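Local coordinates for Tle cognate immunity protein 4 C-terminal domain-containing protein (Pseudomonas aeruginosa PAO1, PDB 4R1D) that probably acts as the immunity protein of the type VI secretion lipase effector Tle4, binding the toxin and so protecting the cell that makes it, at residues B[16-21]-B[166-171]; B[176-181]-B[259-264]. One frame throughout, in Å; residues are numbered along the deposited sequence.

Contact 1: residues B[16-21]-B[166-171]; sequences IDLPPD and VGVTFP
Leu18 and Val168 meet tip to tip, Leu18 CD1 lying 4.0 Å from Val168 CG2, and they illustrate how two strands can be joined by side chains alone. The CA atoms of these residues are 8.8 Å apart, a gap that no backbone hydrogen bond spans. Leu18 bridges it by extending: CD1 is anti to CA (chi2 169°), so one methyl is held at full reach from the strand. Next along, the ring of Pro19 meets the rim of the Phe170 ring, with Pro19 CG close to the aromatic plane and 3.9 Å from Phe170 CE1. This is edge contact, not stacking. Beyond the strands the chains draw nearer, and the Asp21 side chain and the Pro171 ring lie alongside each other, pointing opposite ways. Asp21 OD2 is 3.5 Å from Pro171 CG, and the backbone Asp21 O is 3.3 Å from Pro171 CD, so the pyrrolidine ring is met by oxygens of both main chain and side chain. The side chain of Asp21 gets there because CG sits between the backbone N and the carbonyl carbon (chi1 59°).

In the fold, side chains of strand 14-18, the middle of a small antiparallel sheet between strands 7-11 and 296-297, pack against strand 162-169 of the larger antiparallel array, and the contact joins the N-terminal and C-terminal family regions of Tli4.

Further out, Leu18 also packs on Ile24 and on Ile291 of helix 281-292, which touches Phe170 as well, while Pro19 rests on Trp6 and Val168 on Ala22. Backbone bonds pair Leu18 with Ile7 and Val168 with Phe178, fixing each strand within its own sheet.

Contact 2: residues B[176-181]-B[259-264]; sequences ARFEFR and AGLAVL
Ala259, Gly260 and Phe178 lose more surface than any other residue where segments 176-181 and 259-264 run as neighbouring antiparallel strands, a regular ladder within the C-terminal region of Tli4. Gly260 forms a hydrogen-bonded pair with Glu179: Glu179 N reaches Gly260 O at 2.8 Å, and Gly260 N gives back to Glu179 O. Arg177 and Ala262 form the next such pair, and the non-hydrogen-bonded pair of Phe178 with Leu261 lies between them.

Gly260 O has further neighbours on Phe178. Besides Glu179 N, it is approached by Phe178 CA at 3.2 Å in a CA-H...O contact and by the ring atom Phe178 CD1 at 3.3 Å. Phe178 has CG anti to its own backbone nitrogen (chi1 172°), which sends the ring along the face toward Ala259. There Ala259 CB lies 4.0 Å from Phe178 CE1, oblique to the ring, while Leu261 CB lies at the ring edge. Ile291 and Trp288 of helix 281-292 pack on Phe178 and Leu261 respectively, so this face belongs to the interior.

The other face carries Arg177, Glu179 and Ala262, and it meets the partner chain of the complex, presumably Tle4. Arg177 bridges to Glu70 of that chain, and Glu179 is hydrogen-bonded to Ser69 and forms a salt bridge with Arg97 of the same partner, so these charges lie in the interface of the complex. Within its own strand, Arg181 offers the NE and NH2 side of its guanidinium, one nitrogen to each carboxylate oxygen of Glu179, both oxygens being met from above the carboxylate plane: Arg181 NE is 3.0 Å from Glu179 OE2 and Arg181 NH2 3.1 Å from Glu179 OE1.

How the contacts relate
The two contacts are adjacent, their centres about 10 Å apart, yet they join the fold in different ways. Contact 2 is buried and works within a sheet, through main-chain hydrogen bonds; contact 1 is partly buried and works between layers, through apolar packing that gives way to an aspartate and a proline at its more exposed end. Strands 162-169 and 176-183, consecutive in the chain and neighbours in the same array, tie them together: Val168 N lies 2.7 Å from Phe178 O, a probable hydrogen bond. Ile16 and Phe170 of contact 1 also pack on Phe178, whereas the charged face of contact 2 turns to the partner chain.

Contact 1: residues B[16-21]-B[166-171]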
ATOM      1  N   ILE B  16      29.268   5.152  -9.691  1.00 13.23           N
ATOM      2  CA  ILE B  16      28.527   5.994 -10.610  1.00 15.81           C
ATOM      3  C   ILE B  16      28.946   7.437 -10.365  1.00 19.18           C
ATOM      4  O   ILE B  16      29.271   7.800  -9.238  1.00 17.91           O
ATOM      5  CB  ILE B  16      26.997   5.854 -10.402  1.00 15.73           C
ATOM      6  CG1 ILE B  16      26.239   6.486 -11.570  1.00 16.78           C
ATOM      7  CG2 ILE B  16      26.568   6.468  -9.063  1.00 18.60           C
ATOM      8  CD1 ILE B  16      24.718   6.256 -11.513  1.00 14.27           C
ATOM      9  N   ASP B  17      28.949   8.256 -11.416  1.00 19.60           N
ATOM     10  CA  ASP B  17      29.297   9.667 -11.276  1.00 21.39           C
ATOM     11  C   ASP B  17      28.061  10.560 -11.288  1.00 19.46           C
ATOM     12  O   ASP B  17      27.163  10.358 -12.096  1.00 20.52           O
ATOM     13  CB  ASP B  17      30.244  10.100 -12.404  1.00 20.97           C
ATOM     14  CG  ASP B  17      31.506   9.239 -12.483  1.00 21.75           C
ATOM     15  OD1 ASP B  17      31.847   8.545 -11.506  1.00 18.76           O
ATOM     16  OD2 ASP B  17      32.166   9.262 -13.539  1.00 22.72           O
ATOM     17  N   LEU B  18      28.012  11.532 -10.377  1.00 17.26           N
ATOM     18  CA  LEU B  18      26.912  12.476 -10.300  1.00 22.18           C
ATOM     19  C   LEU B  18      27.462  13.890 -10.185  1.00 21.14           C
ATOM     20  O   LEU B  18      28.579  14.075  -9.706  1.00 24.08           O
ATOM     21  CB  LEU B  18      26.032  12.163  -9.087  1.00 20.19           C
ATOM     22  CG  LEU B  18      25.391  10.777  -9.128  1.00 17.22           C
ATOM     23  CD1 LEU B  18      24.757  10.411  -7.783  1.00 15.38           C
ATOM     24  CD2 LEU B  18      24.373  10.728 -10.259  1.00 20.18           C
ATOM     25  N   PRO B  19      26.679  14.883 -10.626  1.00 22.32           N
ATOM     26  CA  PRO B  19      27.053  16.302 -10.529  1.00 22.74           C
ATOM     27  C   PRO B  19      27.297  16.680  -9.075  1.00 27.48           C
ATOM     28  O   PRO B  19      26.728  16.063  -8.173  1.00 22.17           O
ATOM     29  CB  PRO B  19      25.817  17.046 -11.050  1.00 28.50           C
ATOM     30  CG  PRO B  19      24.975  16.023 -11.738  1.00 29.16           C
ATOM     31  CD  PRO B  19      25.332  14.686 -11.187  1.00 19.95           C
ATOM     32  N   PRO B  20      28.125  17.708  -8.835  1.00 23.91           N
ATOM     33  CA  PRO B  20      28.499  18.011  -7.453  1.00 25.33           C
ATOM     34  C   PRO B  20      27.332  18.500  -6.589  1.00 21.45           C
ATOM     35  O   PRO B  20      27.373  18.322  -5.372  1.00 25.55           O
ATOM     36  CB  PRO B  20      29.563  19.108  -7.615  1.00 28.21           C
ATOM     37  CG  PRO B  20      29.207  19.774  -8.907  1.00 26.26           C
ATOM     38  CD  PRO B  20      28.695  18.667  -9.796  1.00 29.63           C
ATOM     39  N   ASP B  21      26.317  19.103  -7.199  1.00 25.50           N
ATOM     40  CA  ASP B  21      25.189  19.631  -6.438  1.00 23.33           C
ATOM     41  C   ASP B  21      24.024  18.633  -6.315  1.00 25.40           C
ATOM     42  O   ASP B  21      22.966  18.973  -5.801  1.00 23.06           O
ATOM     43  CB  ASP B  21      24.695  20.951  -7.040  1.00 24.09           C
ATOM     44  CG  ASP B  21      24.253  20.810  -8.487  1.00 28.01           C
ATOM     45  OD1 ASP B  21      24.782  19.918  -9.184  1.00 33.18           O
ATOM     46  OD2 ASP B  21      23.386  21.596  -8.939  1.00 32.46           O
ATOM     47  N   VAL B 166      19.166   4.162  -4.753  1.00 13.88           N
ATOM     48  CA  VAL B 166      19.655   5.516  -4.573  1.00 15.84           C
ATOM     49  C   VAL B 166      18.775   6.428  -5.387  1.00 17.69           C
ATOM     50  O   VAL B 166      18.455   6.121  -6.527  1.00 15.88           O
ATOM     51  CB  VAL B 166      21.122   5.662  -5.059  1.00 15.33           C
ATOM     52  CG1 VAL B 166      21.598   7.087  -4.858  1.00 18.95           C
ATOM     53  CG2 VAL B 166      22.019   4.684  -4.321  1.00 17.31           C
ATOM     54  N   GLY B 167      18.360   7.535  -4.783  1.00 14.11           N
ATOM     55  CA  GLY B 167      17.519   8.512  -5.447  1.00 12.11           C
ATOM     56  C   GLY B 167      18.221   9.857  -5.463  1.00 14.33           C
ATOM     57  O   GLY B 167      18.845  10.237  -4.479  1.00 17.10           O
ATOM     58  N   VAL B 168      18.115  10.565  -6.586  1.00 15.78           N
ATOM     59  CA  VAL B 168      18.909  11.767  -6.796  1.00 16.33           C
ATOM     60  C   VAL B 168      18.064  12.865  -7.402  1.00 15.60           C
ATOM     61  O   VAL B 168      17.341  12.629  -8.373  1.00 16.28           O
ATOM     62  CB  VAL B 168      20.077  11.472  -7.768  1.00 14.23           C
ATOM     63  CG1 VAL B 168      21.037  12.654  -7.834  1.00 16.54           C
ATOM     64  CG2 VAL B 168      20.819  10.224  -7.326  1.00 16.30           C
ATOM     65  N   THR B 169      18.160  14.068  -6.840  1.00 16.26           N
ATOM     66  CA  THR B 169      17.564  15.235  -7.484  1.00 16.96           C
ATOM     67  C   THR B 169      18.623  16.263  -7.850  1.00 20.87           C
ATOM     68  O   THR B 169      19.757  16.225  -7.346  1.00 20.11           O
ATOM     69  CB  THR B 169      16.434  15.889  -6.641  1.00 17.31           C
ATOM     70  OG1 THR B 169      16.967  16.448  -5.438  1.00 17.92           O
ATOM     71  CG2 THR B 169      15.351  14.844  -6.290  1.00 20.54           C
ATOM     72  N   PHE B 170      18.243  17.166  -8.748  1.00 19.87           N
ATOM     73  CA  PHE B 170      19.180  18.115  -9.336  1.00 25.76           C
ATOM     74  C   PHE B 170      18.612  19.522  -9.209  1.00 23.28           C
ATOM     75  O   PHE B 170      17.577  19.828  -9.799  1.00 23.85           O
ATOM     76  CB  PHE B 170      19.397  17.776 -10.813  1.00 23.09           C
ATOM     77  CG  PHE B 170      19.719  16.323 -11.061  1.00 23.04           C
ATOM     78  CD1 PHE B 170      21.035  15.892 -11.125  1.00 22.64           C
ATOM     79  CD2 PHE B 170      18.705  15.390 -11.233  1.00 22.75           C
ATOM     80  CE1 PHE B 170      21.338  14.559 -11.342  1.00 20.62           C
ATOM     81  CE2 PHE B 170      19.004  14.056 -11.455  1.00 19.69           C
ATOM     82  CZ  PHE B 170      20.318  13.637 -11.510  1.00 17.34           C
ATOM     83  N   PRO B 171      19.269  20.376  -8.411  1.00 24.59           N
ATOM     84  CA  PRO B 171      18.783  21.748  -8.204  1.00 27.48           C
ATOM     85  C   PRO B 171      18.392  22.442  -9.509  1.00 27.35           C
ATOM     86  O   PRO B 171      17.344  23.094  -9.566  1.00 33.18           O
ATOM     87  CB  PRO B 171      19.987  22.442  -7.560  1.00 30.37           C
ATOM     88  CG  PRO B 171      20.634  21.358  -6.761  1.00 27.71           C
ATOM     89  CD  PRO B 171      20.422  20.066  -7.548  1.00 23.31           C
TER

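Contact 2: residues B[176-181]-B[259-264]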
ATOM      1  N   ALA B 176      12.805  16.735 -11.698  1.00 27.41           N
ATOM      2  CA  ALA B 176      13.515  15.528 -12.128  1.00 21.88           C
ATOM      3  C   ALA B 176      13.953  14.664 -10.951  1.00 17.00           C
ATOM      4  O   ALA B 176      14.368  15.170  -9.908  1.00 20.53           O
ATOM      5  CB  ALA B 176      14.721  15.891 -12.983  1.00 19.08           C
ATOM      6  N   ARG B 177      13.883  13.349 -11.123  1.00 19.12           N
ATOM      7  CA  ARG B 177      14.495  12.448 -10.158  1.00 15.95           C
ATOM      8  C   ARG B 177      15.171  11.308 -10.895  1.00 13.62           C
ATOM      9  O   ARG B 177      14.601  10.734 -11.824  1.00 15.57           O
ATOM     10  CB  ARG B 177      13.458  11.898  -9.164  1.00 19.69           C
ATOM     11  CG  ARG B 177      14.089  11.208  -7.948  1.00 22.34           C
ATOM     12  CD  ARG B 177      13.060  10.427  -7.098  1.00 20.63           C
ATOM     13  NE  ARG B 177      11.911  11.253  -6.718  1.00 18.93           N
ATOM     14  CZ  ARG B 177      11.938  12.187  -5.776  1.00 21.65           C
ATOM     15  NH1 ARG B 177      13.059  12.414  -5.104  1.00 17.47           N
ATOM     16  NH2 ARG B 177      10.844  12.897  -5.510  1.00 23.12           N
ATOM     17  N   PHE B 178      16.398  11.014 -10.502  1.00 16.10           N
ATOM     18  CA  PHE B 178      17.118   9.859 -11.022  1.00 15.19           C
ATOM     19  C   PHE B 178      17.175   8.797  -9.940  1.00 17.03           C
ATOM     20  O   PHE B 178      17.341   9.114  -8.768  1.00 16.28           O
ATOM     21  CB  PHE B 178      18.532  10.274 -11.470  1.00 16.44           C
ATOM     22  CG  PHE B 178      19.419   9.113 -11.847  1.00 17.62           C
ATOM     23  CD1 PHE B 178      19.387   8.581 -13.125  1.00 15.76           C
ATOM     24  CD2 PHE B 178      20.289   8.558 -10.921  1.00 19.75           C
ATOM     25  CE1 PHE B 178      20.207   7.494 -13.469  1.00 16.68           C
ATOM     26  CE2 PHE B 178      21.098   7.481 -11.250  1.00 16.32           C
ATOM     27  CZ  PHE B 178      21.053   6.944 -12.523  1.00 18.52           C
ATOM     28  N   GLU B 179      17.030   7.535 -10.321  1.00 15.62           N
ATOM     29  CA  GLU B 179      17.247   6.448  -9.371  1.00 14.54           C
ATOM     30  C   GLU B 179      18.098   5.319  -9.945  1.00 13.35           C
ATOM     31  O   GLU B 179      18.032   5.012 -11.140  1.00 15.03           O
ATOM     32  CB  GLU B 179      15.935   5.903  -8.798  1.00 19.84           C
ATOM     33  CG  GLU B 179      14.893   5.538  -9.816  1.00 16.06           C
ATOM     34  CD  GLU B 179      13.974   4.425  -9.311  1.00 18.50           C
ATOM     35  OE1 GLU B 179      13.049   4.702  -8.502  1.00 18.28           O
ATOM     36  OE2 GLU B 179      14.196   3.268  -9.716  1.00 16.78           O
ATOM     37  N   PHE B 180      18.880   4.703  -9.059  1.00 14.14           N
ATOM     38  CA  PHE B 180      19.861   3.674  -9.394  1.00 14.09           C
ATOM     39  C   PHE B 180      19.686   2.550  -8.376  1.00 11.99           C
ATOM     40  O   PHE B 180      19.752   2.785  -7.171  1.00 13.37           O
ATOM     41  CB  PHE B 180      21.267   4.306  -9.298  1.00 14.85           C
ATOM     42  CG  PHE B 180      22.412   3.371  -9.620  1.00 18.02           C
ATOM     43  CD1 PHE B 180      22.313   2.436 -10.633  1.00 14.96           C
ATOM     44  CD2 PHE B 180      23.613   3.471  -8.926  1.00 14.72           C
ATOM     45  CE1 PHE B 180      23.387   1.599 -10.936  1.00 21.06           C
ATOM     46  CE2 PHE B 180      24.684   2.641  -9.221  1.00 20.11           C
ATOM     47  CZ  PHE B 180      24.573   1.701 -10.226  1.00 19.00           C
ATOM     48  N   ARG B 181      19.425   1.338  -8.852  1.00 16.35           N
ATOM     49  CA  ARG B 181      19.191   0.207  -7.952  1.00 14.60           C
ATOM     50  C   ARG B 181      19.948  -1.017  -8.431  1.00 12.90           C
ATOM     51  O   ARG B 181      20.107  -1.209  -9.638  1.00 15.72           O
ATOM     52  CB  ARG B 181      17.693  -0.158  -7.930  1.00 13.72           C
ATOM     53  CG  ARG B 181      16.774   0.960  -7.490  1.00 13.63           C
ATOM     54  CD  ARG B 181      15.306   0.548  -7.413  1.00 14.66           C
ATOM     55  NE  ARG B 181      14.543   1.758  -7.134  1.00 18.61           N
ATOM     56  CZ  ARG B 181      14.423   2.292  -5.925  1.00 20.27           C
ATOM     57  NH1 ARG B 181      14.960   1.681  -4.876  1.00 17.41           N
ATOM     58  NH2 ARG B 181      13.758   3.432  -5.766  1.00 19.45           N
ATOM     59  N   ALA B 259      18.476   1.830 -13.864  1.00 14.68           N
ATOM     60  CA  ALA B 259      18.670   3.269 -13.787  1.00 15.56           C
ATOM     61  C   ALA B 259      17.441   3.895 -14.416  1.00 14.03           C
ATOM     62  O   ALA B 259      16.948   3.426 -15.447  1.00 14.50           O
ATOM     63  CB  ALA B 259      19.947   3.686 -14.543  1.00 14.83           C
ATOM     64  N   GLY B 260      16.922   4.949 -13.796  1.00 15.85           N
ATOM     65  CA  GLY B 260      15.716   5.578 -14.307  1.00 15.46           C
ATOM     66  C   GLY B 260      15.755   7.064 -14.050  1.00 14.59           C
ATOM     67  O   GLY B 260      16.312   7.508 -13.055  1.00 16.79           O
ATOM     68  N   LEU B 261      15.179   7.828 -14.966  1.00 15.61           N
ATOM     69  CA  LEU B 261      15.056   9.263 -14.783  1.00 14.60           C
ATOM     70  C   LEU B 261      13.640   9.653 -15.141  1.00 16.61           C
ATOM     71  O   LEU B 261      13.167   9.365 -16.238  1.00 17.74           O
ATOM     72  CB  LEU B 261      16.056  10.003 -15.673  1.00 17.74           C
ATOM     73  CG  LEU B 261      16.036  11.530 -15.574  1.00 19.19           C
ATOM     74  CD1 LEU B 261      16.654  11.954 -14.273  1.00 23.54           C
ATOM     75  CD2 LEU B 261      16.817  12.138 -16.750  1.00 30.63           C
ATOM     76  N   ALA B 262      12.952  10.296 -14.207  1.00 17.11           N
ATOM     77  CA  ALA B 262      11.570  10.686 -14.449  1.00 16.70           C
ATOM     78  C   ALA B 262      11.349  12.170 -14.181  1.00 16.06           C
ATOM     79  O   ALA B 262      11.981  12.757 -13.296  1.00 19.47           O
ATOM     80  CB  ALA B 262      10.649   9.890 -13.584  1.00 15.85           C
ATOM     81  N   VAL B 263      10.446  12.756 -14.957  1.00 17.99           N
ATOM     82  CA  VAL B 263       9.808  14.022 -14.597  1.00 16.09           C
ATOM     83  C   VAL B 263       8.309  13.798 -14.627  1.00 20.09           C
ATOM     84  O   VAL B 263       7.715  13.696 -15.697  1.00 21.03           O
ATOM     85  CB  VAL B 263      10.168  15.170 -15.562  1.00 17.68           C
ATOM     86  CG1 VAL B 263       9.432  16.453 -15.147  1.00 19.95           C
ATOM     87  CG2 VAL B 263      11.658  15.417 -15.557  1.00 18.33           C
ATOM     88  N   LEU B 264       7.712  13.687 -13.443  1.00 22.14           N
ATOM     89  CA  LEU B 264       6.274  13.490 -13.308  1.00 22.94           C
ATOM     90  C   LEU B 264       5.557  14.836 -13.326  1.00 22.94           C
ATOM     91  O   LEU B 264       6.189  15.892 -13.317  1.00 29.67           O
ATOM     92  CB  LEU B 264       5.957  12.748 -12.006  1.00 22.08           C
ATOM     93  CG  LEU B 264       6.752  11.453 -11.820  1.00 20.13           C
ATOM     94  CD1 LEU B 264       6.464  10.820 -10.456  1.00 21.94           C
ATOM     95  CD2 LEU B 264       6.469  10.483 -12.956  1.00 21.53           C
TER